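Local atomic coordinates of probable glucarate dehydratase (Mycobacterium smegmatis str. MC2 155, PDB entry 3VDG), a protein that probably dehydrates glucarate or a related acid sugar, as a metal-dependent member of the enolase superfamily. Residues Arg104-Asp118 and Ser128-Glu140. Sequence-based numbering, arbitrary orientation.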
# COMPACT_ATOMS: atom_id res chain seq x y z
N ARG A 104 10.26 -6.47 -9.80
CA ARG A 104 9.03 -6.58 -10.57
C ARG A 104 9.20 -5.96 -11.95
O ARG A 104 8.72 -6.51 -12.97
CB ARG A 104 7.82 -5.93 -9.87
CG ARG A 104 6.50 -6.19 -10.59
CD ARG A 104 5.34 -5.41 -9.98
NE ARG A 104 4.07 -5.78 -10.60
CZ ARG A 104 3.64 -5.31 -11.77
NH1 ARG A 104 4.38 -4.43 -12.45
NH2 ARG A 104 2.47 -5.72 -12.27
N ALA A 105 9.86 -4.81 -12.01
CA ALA A 105 10.01 -4.12 -13.29
C ALA A 105 10.87 -4.95 -14.26
O ALA A 105 10.59 -5.00 -15.45
CB ALA A 105 10.60 -2.72 -13.09
N LEU A 106 11.93 -5.58 -13.75
CA LEU A 106 12.76 -6.47 -14.59
C LEU A 106 11.95 -7.63 -15.14
O LEU A 106 12.15 -8.08 -16.28
CB LEU A 106 13.96 -7.00 -13.80
CG LEU A 106 15.02 -5.96 -13.40
CD1 LEU A 106 16.05 -6.56 -12.45
CD2 LEU A 106 15.71 -5.45 -14.65
N ILE A 107 11.05 -8.15 -14.32
CA ILE A 107 10.21 -9.28 -14.72
C ILE A 107 9.23 -8.83 -15.80
O ILE A 107 9.01 -9.53 -16.77
CB ILE A 107 9.50 -9.93 -13.53
CG1 ILE A 107 10.51 -10.70 -12.69
CG2 ILE A 107 8.40 -10.89 -14.00
CD1 ILE A 107 9.94 -11.29 -11.41
N SER A 108 8.66 -7.63 -15.63
CA SER A 108 7.75 -7.09 -16.61
C SER A 108 8.48 -6.97 -17.95
O SER A 108 7.98 -7.44 -18.97
CB SER A 108 7.21 -5.74 -16.16
OG SER A 108 6.26 -5.25 -17.08
N ASP A 109 9.67 -6.37 -17.93
CA ASP A 109 10.48 -6.25 -19.15
C ASP A 109 10.76 -7.60 -19.79
O ASP A 109 10.63 -7.76 -20.99
CB ASP A 109 11.82 -5.56 -18.86
CG ASP A 109 11.66 -4.09 -18.55
OD1 ASP A 109 10.57 -3.55 -18.83
OD2 ASP A 109 12.61 -3.48 -18.02
N ALA A 110 11.15 -8.57 -18.98
CA ALA A 110 11.48 -9.89 -19.49
C ALA A 110 10.29 -10.58 -20.14
O ALA A 110 10.45 -11.33 -21.09
CB ALA A 110 12.03 -10.77 -18.37
N LEU A 111 9.09 -10.35 -19.62
CA LEU A 111 7.90 -11.01 -20.17
C LEU A 111 7.37 -10.25 -21.37
O LEU A 111 6.47 -10.70 -22.06
CB LEU A 111 6.80 -11.10 -19.10
CG LEU A 111 7.12 -11.97 -17.88
CD1 LEU A 111 5.96 -11.95 -16.89
CD2 LEU A 111 7.43 -13.39 -18.32
N GLY A 112 7.94 -9.07 -21.60
CA GLY A 112 7.46 -8.19 -22.67
C GLY A 112 6.22 -7.43 -22.26
O GLY A 112 5.37 -7.15 -23.10
N GLY A 113 6.10 -7.10 -20.97
CA GLY A 113 4.98 -6.29 -20.47
C GLY A 113 3.80 -7.15 -20.04
O GLY A 113 3.84 -8.38 -20.17
N ASP A 114 2.75 -6.51 -19.53
CA ASP A 114 1.61 -7.24 -18.97
C ASP A 114 0.61 -7.74 -20.02
O ASP A 114 0.90 -7.72 -21.21
CB ASP A 114 0.90 -6.42 -17.89
CG ASP A 114 0.40 -7.29 -16.75
OD1 ASP A 114 0.11 -6.74 -15.67
OD2 ASP A 114 0.30 -8.52 -16.93
N ARG A 115 -0.56 -8.18 -19.58
CA ARG A 115 -1.51 -8.83 -20.49
C ARG A 115 -2.70 -9.47 -19.76
O ARG A 115 -2.62 -9.77 -18.57
CB ARG A 115 -0.73 -9.82 -21.39
CG ARG A 115 -1.34 -11.20 -21.71
CD ARG A 115 -0.22 -12.10 -22.27
NE ARG A 115 1.07 -11.69 -21.69
CZ ARG A 115 2.28 -12.02 -22.17
NH1 ARG A 115 2.40 -12.79 -23.24
NH2 ARG A 115 3.37 -11.58 -21.55
N THR A 116 -3.81 -9.63 -20.48
CA THR A 116 -5.05 -10.18 -19.93
C THR A 116 -5.66 -11.24 -20.85
O THR A 116 -5.15 -11.48 -21.94
CB THR A 116 -6.09 -9.07 -19.65
OG1 THR A 116 -5.68 -8.29 -18.52
CG2 THR A 116 -7.48 -9.66 -19.38
N GLY A 117 -6.75 -11.87 -20.41
CA GLY A 117 -7.37 -12.97 -21.16
C GLY A 117 -6.60 -14.28 -20.98
O GLY A 117 -6.88 -15.27 -21.66
N ASP A 118 -5.64 -14.27 -20.06
CA ASP A 118 -4.76 -15.41 -19.79
C ASP A 118 -5.19 -16.13 -18.50
O ASP A 118 -5.16 -15.56 -17.40
CB ASP A 118 -3.30 -14.92 -19.71
CG ASP A 118 -2.28 -16.05 -19.67
OD1 ASP A 118 -1.45 -16.13 -20.60
OD2 ASP A 118 -2.31 -16.86 -18.71
N SER A 128 -8.61 -12.95 -15.96
CA SER A 128 -8.23 -11.55 -16.11
C SER A 128 -7.11 -11.07 -15.18
O SER A 128 -6.89 -9.87 -15.05
CB SER A 128 -9.47 -10.64 -16.00
OG SER A 128 -10.17 -10.84 -14.78
N ALA A 129 -6.40 -12.00 -14.54
CA ALA A 129 -5.32 -11.58 -13.62
C ALA A 129 -4.05 -11.17 -14.38
O ALA A 129 -3.80 -11.66 -15.48
CB ALA A 129 -5.01 -12.67 -12.59
N SER A 130 -3.28 -10.27 -13.80
CA SER A 130 -2.03 -9.79 -14.40
C SER A 130 -1.03 -10.93 -14.55
O SER A 130 -0.81 -11.71 -13.60
CB SER A 130 -1.42 -8.68 -13.54
OG SER A 130 -0.02 -8.54 -13.74
N VAL A 131 -0.44 -11.06 -15.73
CA VAL A 131 0.58 -12.08 -15.93
C VAL A 131 1.86 -11.73 -15.16
O VAL A 131 2.48 -12.60 -14.56
CB VAL A 131 0.93 -12.29 -17.42
CG1 VAL A 131 2.13 -13.23 -17.54
CG2 VAL A 131 -0.27 -12.87 -18.15
N VAL A 132 2.24 -10.46 -15.17
CA VAL A 132 3.44 -10.04 -14.46
C VAL A 132 3.28 -10.34 -12.97
O VAL A 132 4.18 -10.89 -12.32
CB VAL A 132 3.73 -8.55 -14.69
CG1 VAL A 132 4.80 -8.05 -13.73
CG2 VAL A 132 4.18 -8.33 -16.14
N ASP A 133 2.13 -10.00 -12.42
CA ASP A 133 1.92 -10.26 -10.98
C ASP A 133 1.96 -11.74 -10.59
O ASP A 133 2.51 -12.08 -9.55
CB ASP A 133 0.68 -9.53 -10.46
CG ASP A 133 0.93 -8.02 -10.25
OD1 ASP A 133 2.07 -7.62 -9.90
OD2 ASP A 133 -0.01 -7.22 -10.44
N ARG A 134 1.38 -12.62 -11.41
CA ARG A 134 1.44 -14.06 -11.15
C ARG A 134 2.87 -14.58 -11.20
O ARG A 134 3.23 -15.48 -10.43
CB ARG A 134 0.56 -14.82 -12.15
CG ARG A 134 -0.91 -14.86 -11.78
CD ARG A 134 -1.72 -15.60 -12.83
NE ARG A 134 -1.86 -14.78 -14.03
CZ ARG A 134 -2.53 -15.15 -15.11
NH1 ARG A 134 -3.13 -16.35 -15.17
NH2 ARG A 134 -2.60 -14.32 -16.14
N VAL A 135 3.69 -14.03 -12.10
CA VAL A 135 5.08 -14.49 -12.23
C VAL A 135 5.97 -13.92 -11.13
O VAL A 135 6.78 -14.62 -10.57
CB VAL A 135 5.64 -14.17 -13.63
CG1 VAL A 135 7.11 -14.59 -13.72
CG2 VAL A 135 4.80 -14.89 -14.70
N PHE A 136 5.76 -12.64 -10.80
CA PHE A 136 6.53 -11.94 -9.77
C PHE A 136 6.23 -12.51 -8.39
O PHE A 136 7.14 -12.68 -7.57
CB PHE A 136 6.16 -10.44 -9.85
CG PHE A 136 6.68 -9.59 -8.70
CD1 PHE A 136 8.03 -9.53 -8.39
CD2 PHE A 136 5.80 -8.79 -7.98
CE1 PHE A 136 8.49 -8.72 -7.36
CE2 PHE A 136 6.25 -7.98 -6.94
CZ PHE A 136 7.60 -7.94 -6.63
N SER A 137 4.97 -12.82 -8.14
CA SER A 137 4.56 -13.25 -6.81
C SER A 137 5.51 -14.21 -6.06
O SER A 137 5.99 -13.89 -4.97
CB SER A 137 3.14 -13.85 -6.87
OG SER A 137 2.76 -14.26 -5.58
N PRO A 138 5.78 -15.42 -6.62
CA PRO A 138 6.62 -16.36 -5.86
C PRO A 138 8.04 -15.85 -5.60
O PRO A 138 8.65 -16.19 -4.58
CB PRO A 138 6.68 -17.60 -6.77
CG PRO A 138 6.40 -17.08 -8.14
CD PRO A 138 5.37 -15.98 -7.93
N PHE A 139 8.57 -15.05 -6.52
CA PHE A 139 9.90 -14.48 -6.29
C PHE A 139 9.86 -13.43 -5.20
O PHE A 139 10.80 -13.33 -4.39
CB PHE A 139 10.48 -13.91 -7.58
CG PHE A 139 10.73 -14.96 -8.62
CD1 PHE A 139 11.83 -15.81 -8.50
CD2 PHE A 139 9.85 -15.12 -9.67
CE1 PHE A 139 12.04 -16.82 -9.43
CE2 PHE A 139 10.07 -16.12 -10.62
CZ PHE A 139 11.17 -16.96 -10.50
N GLU A 140 8.78 -12.65 -5.17
CA GLU A 140 8.62 -11.64 -4.12
C GLU A 140 8.49 -12.32 -2.77
O GLU A 140 9.06 -11.86 -1.78
CB GLU A 140 7.38 -10.78 -4.40
CG GLU A 140 7.27 -9.55 -3.52
CD GLU A 140 6.30 -9.71 -2.35
OE1 GLU A 140 5.83 -10.85 -2.07
OE2 GLU A 140 5.99 -8.68 -1.70
O HOH W 1 -5.96 -15.21 -14.85
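Helix 104-111, ending in a Schellman turn at Gly112, packs through Arg104, Ile107 and Leu111 against helix 131-140; the two short axes approach to 9.6 Å with 129° between their directions. They belong to the N-terminal capping domain of the enolase fold, where a three-stranded antiparallel sheet precedes helices 79-92, 100-111 and 131-151. Residues 113-118, the last five poorly ordered, run beside the loop 128-130 and the first turn of the second helix.

With Arg104 CG anti to the backbone N (chi1 -173°) and the chain extended to NE, its methylenes cross the Phe136 ring; CB sits over the ring centre, 3.6 Å from the centroid, in a CH-pi contact, while Glu140 CB lies over the rim of the opposite face. Beyond the ring, NE and NH2 both grip Asp133 OD1 side-on, NE at 2.8 Å, the carboxylate turned 59° from the guanidinium. Arg325 forms a second salt bridge to OD1, so this oxygen probably offsets two closely spaced positive charges. Val132 CG1 lies over one guanidinium face; its CG2 packs against Ser108 and Leu111 CD1.

Deeper in, Ile107 CD1 meets the Phe136 ring edge, and Leu111 and Val135 touch tip to tip, CD1 to CG2 at 3.8 Å. Helix 79-92 adds Ala88 against Val135 and Phe139.

Asp114 closes over the N-terminus of helix 131-140: OD1 accepts from Ser130 OG at 2.6 Å, and OD2 takes a long (3.3 Å) but nearly straight bond from Val132 N, which comes from above the carboxylate plane. Ser130 is the N-cap residue, and its OG accepts from Asp133 N. Asp118 turns its carboxylate mainly to Arg84 and Ser120, but its carbonyl O receives weak bonds from Arg134 NH1 and NH2, each 3.1 Å long, and one from a water whose oxygen lies 2.7 Å from Asp118 O and also accepts from Ala129 N.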